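Local coordinates for protein coronin (Toxoplasma gondii, PDB 4OZU) that probably binds actin filaments as a member of the WD-repeat coronin family, this chain being its WD40 beta-propeller domain, at residues A[70-78]-A[109-120]. Residues are numbered along the deposited sequence; the frame is centred on the assembly and turned at random.
Sequences PAVAKIKGH and LPEEVTGTTELK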
ATOM      1  N   PRO A  70      -2.230  24.487  -1.309  1.00 39.66           N
ATOM      2  CA  PRO A  70      -3.544  23.918  -1.619  1.00 58.73           C
ATOM      3  C   PRO A  70      -4.430  23.856  -0.381  1.00 75.87           C
ATOM      4  O   PRO A  70      -3.927  23.994   0.734  1.00 77.32           O
ATOM      5  CB  PRO A  70      -3.206  22.518  -2.131  1.00 38.61           C
ATOM      6  CG  PRO A  70      -1.944  22.172  -1.432  1.00 39.65           C
ATOM      7  CD  PRO A  70      -1.176  23.458  -1.292  1.00 40.20           C
ATOM      8  N   ALA A  71      -5.730  23.663  -0.578  1.00 47.57           N
ATOM      9  CA  ALA A  71      -6.655  23.532   0.540  1.00 47.77           C
ATOM     10  C   ALA A  71      -6.402  22.223   1.275  1.00 64.09           C
ATOM     11  O   ALA A  71      -6.579  21.140   0.714  1.00 73.15           O
ATOM     12  CB  ALA A  71      -8.090  23.598   0.057  1.00 44.06           C
ATOM     13  N   VAL A  72      -5.980  22.336   2.529  1.00 64.30           N
ATOM     14  CA  VAL A  72      -5.716  21.170   3.360  1.00 59.09           C
ATOM     15  C   VAL A  72      -6.784  21.051   4.436  1.00 38.94           C
ATOM     16  O   VAL A  72      -6.824  21.847   5.375  1.00 34.02           O
ATOM     17  CB  VAL A  72      -4.325  21.245   4.020  1.00 58.26           C
ATOM     18  CG1 VAL A  72      -4.032  19.965   4.789  1.00 54.95           C
ATOM     19  CG2 VAL A  72      -3.253  21.486   2.971  1.00 53.19           C
ATOM     20  N   ALA A  73      -7.662  20.067   4.278  1.00 37.82           N
ATOM     21  CA  ALA A  73      -8.609  19.713   5.321  1.00 37.77           C
ATOM     22  C   ALA A  73      -7.843  18.957   6.405  1.00 34.41           C
ATOM     23  O   ALA A  73      -6.747  18.453   6.149  1.00 34.26           O
ATOM     24  CB  ALA A  73      -9.740  18.876   4.754  1.00 37.72           C
ATOM     25  N   LYS A  74      -8.409  18.881   7.607  1.00 33.67           N
ATOM     26  CA  LYS A  74      -7.706  18.291   8.743  1.00 32.08           C
ATOM     27  C   LYS A  74      -8.489  17.172   9.412  1.00 30.82           C
ATOM     28  O   LYS A  74      -9.686  17.297   9.666  1.00 37.48           O
ATOM     29  CB  LYS A  74      -7.396  19.357   9.790  1.00 39.29           C
ATOM     30  CG  LYS A  74      -6.661  20.567   9.260  1.00 46.59           C
ATOM     31  CD  LYS A  74      -5.257  20.226   8.815  1.00 42.31           C
ATOM     32  CE  LYS A  74      -4.519  21.487   8.400  1.00 64.28           C
ATOM     33  NZ  LYS A  74      -3.144  21.194   7.941  1.00 73.81           N
ATOM     34  N   ILE A  75      -7.790  16.084   9.712  1.00 30.95           N
ATOM     35  CA  ILE A  75      -8.339  15.012  10.522  1.00 31.09           C
ATOM     36  C   ILE A  75      -7.529  14.943  11.815  1.00 36.23           C
ATOM     37  O   ILE A  75      -6.319  14.725  11.779  1.00 33.29           O
ATOM     38  CB  ILE A  75      -8.306  13.662   9.767  1.00 26.30           C
ATOM     39  CG1 ILE A  75      -9.201  13.740   8.531  1.00 26.07           C
ATOM     40  CG2 ILE A  75      -8.755  12.514  10.680  1.00 29.30           C
ATOM     41  CD1 ILE A  75      -9.227  12.471   7.695  1.00 26.11           C
ATOM     42  N   LYS A  76      -8.201  15.145  12.946  1.00 32.35           N
ATOM     43  CA  LYS A  76      -7.542  15.154  14.256  1.00 31.70           C
ATOM     44  C   LYS A  76      -7.889  13.871  15.030  1.00 35.58           C
ATOM     45  O   LYS A  76      -7.659  12.775  14.529  1.00 37.63           O
ATOM     46  CB  LYS A  76      -7.938  16.410  15.032  1.00 46.95           C
ATOM     47  CG  LYS A  76      -7.578  17.704  14.304  1.00 42.91           C
ATOM     48  CD  LYS A  76      -7.832  18.929  15.169  1.00 49.56           C
ATOM     49  CE  LYS A  76      -7.473  20.217  14.439  1.00 69.63           C
ATOM     50  NZ  LYS A  76      -6.022  20.306  14.116  1.00 87.39           N
ATOM     51  N   GLY A  77      -8.419  13.993  16.243  1.00 42.29           N
ATOM     52  CA  GLY A  77      -8.851  12.823  16.997  1.00 39.31           C
ATOM     53  C   GLY A  77      -7.720  12.040  17.645  1.00 41.96           C
ATOM     54  O   GLY A  77      -7.802  11.682  18.823  1.00 39.27           O
ATOM     55  N   HIS A  78      -6.667  11.771  16.878  1.00 36.76           N
ATOM     56  CA  HIS A  78      -5.499  11.049  17.385  1.00 38.29           C
ATOM     57  C   HIS A  78      -4.876  11.758  18.579  1.00 38.58           C
ATOM     58  O   HIS A  78      -4.853  12.985  18.630  1.00 37.70           O
ATOM     59  CB  HIS A  78      -4.443  10.892  16.288  1.00 38.87           C
ATOM     60  CG  HIS A  78      -5.002  10.510  14.955  1.00 34.02           C
ATOM     61  ND1 HIS A  78      -5.283  11.437  13.973  1.00 32.22           N
ATOM     62  CD2 HIS A  78      -5.329   9.303  14.437  1.00 29.73           C
ATOM     63  CE1 HIS A  78      -5.760  10.815  12.909  1.00 36.57           C
ATOM     64  NE2 HIS A  78      -5.796   9.520  13.165  1.00 27.93           N
ATOM     65  N   LEU A 109     -15.104  11.323   5.437  1.00 30.01           N
ATOM     66  CA  LEU A 109     -15.010  12.707   4.968  1.00 31.96           C
ATOM     67  C   LEU A 109     -16.371  13.237   4.528  1.00 29.54           C
ATOM     68  O   LEU A 109     -17.228  12.467   4.093  1.00 35.97           O
ATOM     69  CB  LEU A 109     -14.016  12.809   3.807  1.00 33.22           C
ATOM     70  CG  LEU A 109     -12.558  12.528   4.176  1.00 46.44           C
ATOM     71  CD1 LEU A 109     -11.750  12.187   2.944  1.00 34.91           C
ATOM     72  CD2 LEU A 109     -11.950  13.723   4.893  1.00 58.19           C
ATOM     73  N   PRO A 110     -16.578  14.561   4.627  1.00 33.28           N
ATOM     74  CA  PRO A 110     -17.835  15.135   4.143  1.00 37.75           C
ATOM     75  C   PRO A 110     -17.932  15.050   2.628  1.00 35.68           C
ATOM     76  O   PRO A 110     -16.930  14.727   1.986  1.00 38.11           O
ATOM     77  CB  PRO A 110     -17.759  16.595   4.607  1.00 44.37           C
ATOM     78  CG  PRO A 110     -16.301  16.881   4.691  1.00 52.57           C
ATOM     79  CD  PRO A 110     -15.664  15.596   5.145  1.00 54.19           C
ATOM     80  N   GLU A 111     -19.106  15.325   2.070  1.00 51.08           N
ATOM     81  CA  GLU A 111     -19.280  15.313   0.620  1.00 67.78           C
ATOM     82  C   GLU A 111     -18.325  16.303  -0.041  1.00 56.71           C
ATOM     83  O   GLU A 111     -17.656  15.974  -1.022  1.00 53.51           O
ATOM     84  CB  GLU A 111     -20.725  15.648   0.241  1.00 78.62           C
ATOM     85  CG  GLU A 111     -21.501  14.473  -0.342  1.00 74.18           C
ATOM     86  CD  GLU A 111     -22.789  14.901  -1.030  1.00 91.32           C
ATOM     87  OE1 GLU A 111     -22.750  15.860  -1.831  1.00111.64           O
ATOM     88  OE2 GLU A 111     -23.841  14.281  -0.768  1.00 90.92           O
ATOM     89  N   GLU A 112     -18.267  17.511   0.514  1.00 61.01           N
ATOM     90  CA  GLU A 112     -17.380  18.561   0.019  1.00 70.90           C
ATOM     91  C   GLU A 112     -16.243  18.820   1.003  1.00 67.47           C
ATOM     92  O   GLU A 112     -16.472  19.291   2.117  1.00 51.79           O
ATOM     93  CB  GLU A 112     -18.166  19.853  -0.222  1.00 49.21           C
ATOM     94  CG  GLU A 112     -19.260  19.726  -1.271  1.00 62.54           C
ATOM     95  CD  GLU A 112     -20.247  20.880  -1.231  1.00 86.36           C
ATOM     96  OE1 GLU A 112     -19.830  22.012  -0.902  1.00 93.86           O
ATOM     97  OE2 GLU A 112     -21.441  20.654  -1.519  1.00 86.53           O
ATOM     98  N   VAL A 113     -15.021  18.509   0.582  1.00 71.44           N
ATOM     99  CA  VAL A 113     -13.834  18.724   1.404  1.00 39.21           C
ATOM    100  C   VAL A 113     -13.152  20.032   1.015  1.00 45.43           C
ATOM    101  O   VAL A 113     -12.658  20.171  -0.106  1.00 46.38           O
ATOM    102  CB  VAL A 113     -12.835  17.563   1.257  1.00 38.26           C
ATOM    103  CG1 VAL A 113     -11.556  17.840   2.029  1.00 38.56           C
ATOM    104  CG2 VAL A 113     -13.467  16.264   1.735  1.00 63.92           C
ATOM    105  N   THR A 114     -13.125  20.984   1.945  1.00 56.10           N
ATOM    106  CA  THR A 114     -12.492  22.279   1.715  1.00 49.23           C
ATOM    107  C   THR A 114     -11.375  22.510   2.724  1.00 45.36           C
ATOM    108  O   THR A 114     -11.127  21.670   3.585  1.00 44.16           O
ATOM    109  CB  THR A 114     -13.501  23.436   1.820  1.00 43.63           C
ATOM    110  OG1 THR A 114     -13.820  23.671   3.197  1.00 46.19           O
ATOM    111  CG2 THR A 114     -14.774  23.121   1.047  1.00 53.30           C
ATOM    112  N   GLY A 115     -10.722  23.665   2.627  1.00 40.90           N
ATOM    113  CA  GLY A 115      -9.631  24.010   3.521  1.00 40.88           C
ATOM    114  C   GLY A 115     -10.076  24.265   4.949  1.00 41.77           C
ATOM    115  O   GLY A 115      -9.241  24.352   5.849  1.00 77.59           O
ATOM    116  N   THR A 116     -11.387  24.379   5.158  1.00 42.87           N
ATOM    117  CA  THR A 116     -11.942  24.623   6.490  1.00 44.08           C
ATOM    118  C   THR A 116     -12.588  23.366   7.077  1.00 42.43           C
ATOM    119  O   THR A 116     -13.144  23.398   8.175  1.00 62.59           O
ATOM    120  CB  THR A 116     -12.991  25.756   6.464  1.00 47.12           C
ATOM    121  OG1 THR A 116     -14.102  25.373   5.643  1.00 48.01           O
ATOM    122  CG2 THR A 116     -12.376  27.024   5.920  1.00 49.00           C
ATOM    123  N   THR A 117     -12.514  22.266   6.338  1.00 40.88           N
ATOM    124  CA  THR A 117     -13.030  20.990   6.817  1.00 43.79           C
ATOM    125  C   THR A 117     -12.164  20.455   7.950  1.00 51.90           C
ATOM    126  O   THR A 117     -10.940  20.390   7.830  1.00 40.79           O
ATOM    127  CB  THR A 117     -13.090  19.949   5.687  1.00 53.21           C
ATOM    128  OG1 THR A 117     -14.012  20.392   4.684  1.00 56.46           O
ATOM    129  CG2 THR A 117     -13.536  18.587   6.214  1.00 65.99           C
ATOM    130  N   GLU A 118     -12.815  20.072   9.046  1.00 41.22           N
ATOM    131  CA  GLU A 118     -12.133  19.502  10.199  1.00 46.57           C
ATOM    132  C   GLU A 118     -12.890  18.282  10.707  1.00 36.92           C
ATOM    133  O   GLU A 118     -14.080  18.367  11.013  1.00 41.53           O
ATOM    134  CB  GLU A 118     -12.001  20.539  11.312  1.00 73.05           C
ATOM    135  CG  GLU A 118     -11.128  20.105  12.476  1.00 46.83           C
ATOM    136  CD  GLU A 118     -11.178  21.093  13.628  1.00 63.11           C
ATOM    137  OE1 GLU A 118     -12.285  21.334  14.157  1.00 76.49           O
ATOM    138  OE2 GLU A 118     -10.115  21.637  13.998  1.00 59.02           O
ATOM    139  N   LEU A 119     -12.191  17.155  10.778  1.00 33.89           N
ATOM    140  CA  LEU A 119     -12.739  15.916  11.315  1.00 32.99           C
ATOM    141  C   LEU A 119     -12.128  15.612  12.677  1.00 33.06           C
ATOM    142  O   LEU A 119     -10.907  15.503  12.800  1.00 54.14           O
ATOM    143  CB  LEU A 119     -12.472  14.758  10.355  1.00 40.96           C
ATOM    144  CG  LEU A 119     -13.672  14.118   9.663  1.00 43.62           C
ATOM    145  CD1 LEU A 119     -14.490  15.147   8.902  1.00 54.15           C
ATOM    146  CD2 LEU A 119     -13.193  13.014   8.731  1.00 31.34           C
ATOM    147  N   LYS A 120     -12.977  15.476  13.691  1.00 40.18           N
ATOM    148  CA  LYS A 120     -12.523  15.161  15.044  1.00 42.96           C
ATOM    149  C   LYS A 120     -13.042  13.812  15.522  1.00 39.85           C
ATOM    150  O   LYS A 120     -12.369  13.122  16.287  1.00 52.54           O
ATOM    151  CB  LYS A 120     -12.959  16.251  16.026  1.00 48.32           C
ATOM    152  CG  LYS A 120     -12.066  17.480  16.027  1.00 40.88           C
ATOM    153  CD  LYS A 120     -12.388  18.393  17.202  1.00 67.68           C
ATOM    154  CE  LYS A 120     -11.348  19.492  17.359  1.00 73.98           C
ATOM    155  NZ  LYS A 120     -11.593  20.337  18.564  1.00 73.60           N
TER
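The peptide groups on either side of Leu119 are gripped by the strand beside them: Leu119 O accepts from Lys76 N (2.7 Å, N-H...O 178°), and Leu119 N gives an equally short bond to Lys74 O. Lys74 N reaches Thr117 O at 3.0 Å. These three bonds and the pairing of Lys74 with Glu118 and Ile75 with Leu119 define parallel strands, 118-119 joining 73-75 as the outermost strand of its sheet. On the sheet face of Ile75 and Leu119 the two side chains run side by side, Ile75 CG1 lying 3.9 Å from Leu119 CB, while Leu109 crosses Ile75 at about a right angle; Trp107 of strand 104-108 touches both Ile75 and Leu119. Glu118 starts from the face it shares with Lys74; chi1 of -172° swings its CG away from its own N, and the extended chain carries the flat carboxylate forward to Lys76, OE2 lying 3.0 Å from Lys76 CE. Lys76 NZ stays 4.3 Å from Glu118 OE2, too far for a salt bridge. Ahead of the strands, Ala73 CB packs tightly at 3.4 Å from Val113 CG1, beside the type I turn 114-117, where Thr117 OG1 accepts from Thr114 N. Backbone bonding therefore sets the register by which the link between strands 104-108 and 124-126 of the adjoining blade lends 73-75 a parallel outer strand, while the Lys76-Glu118 attraction is probably modest.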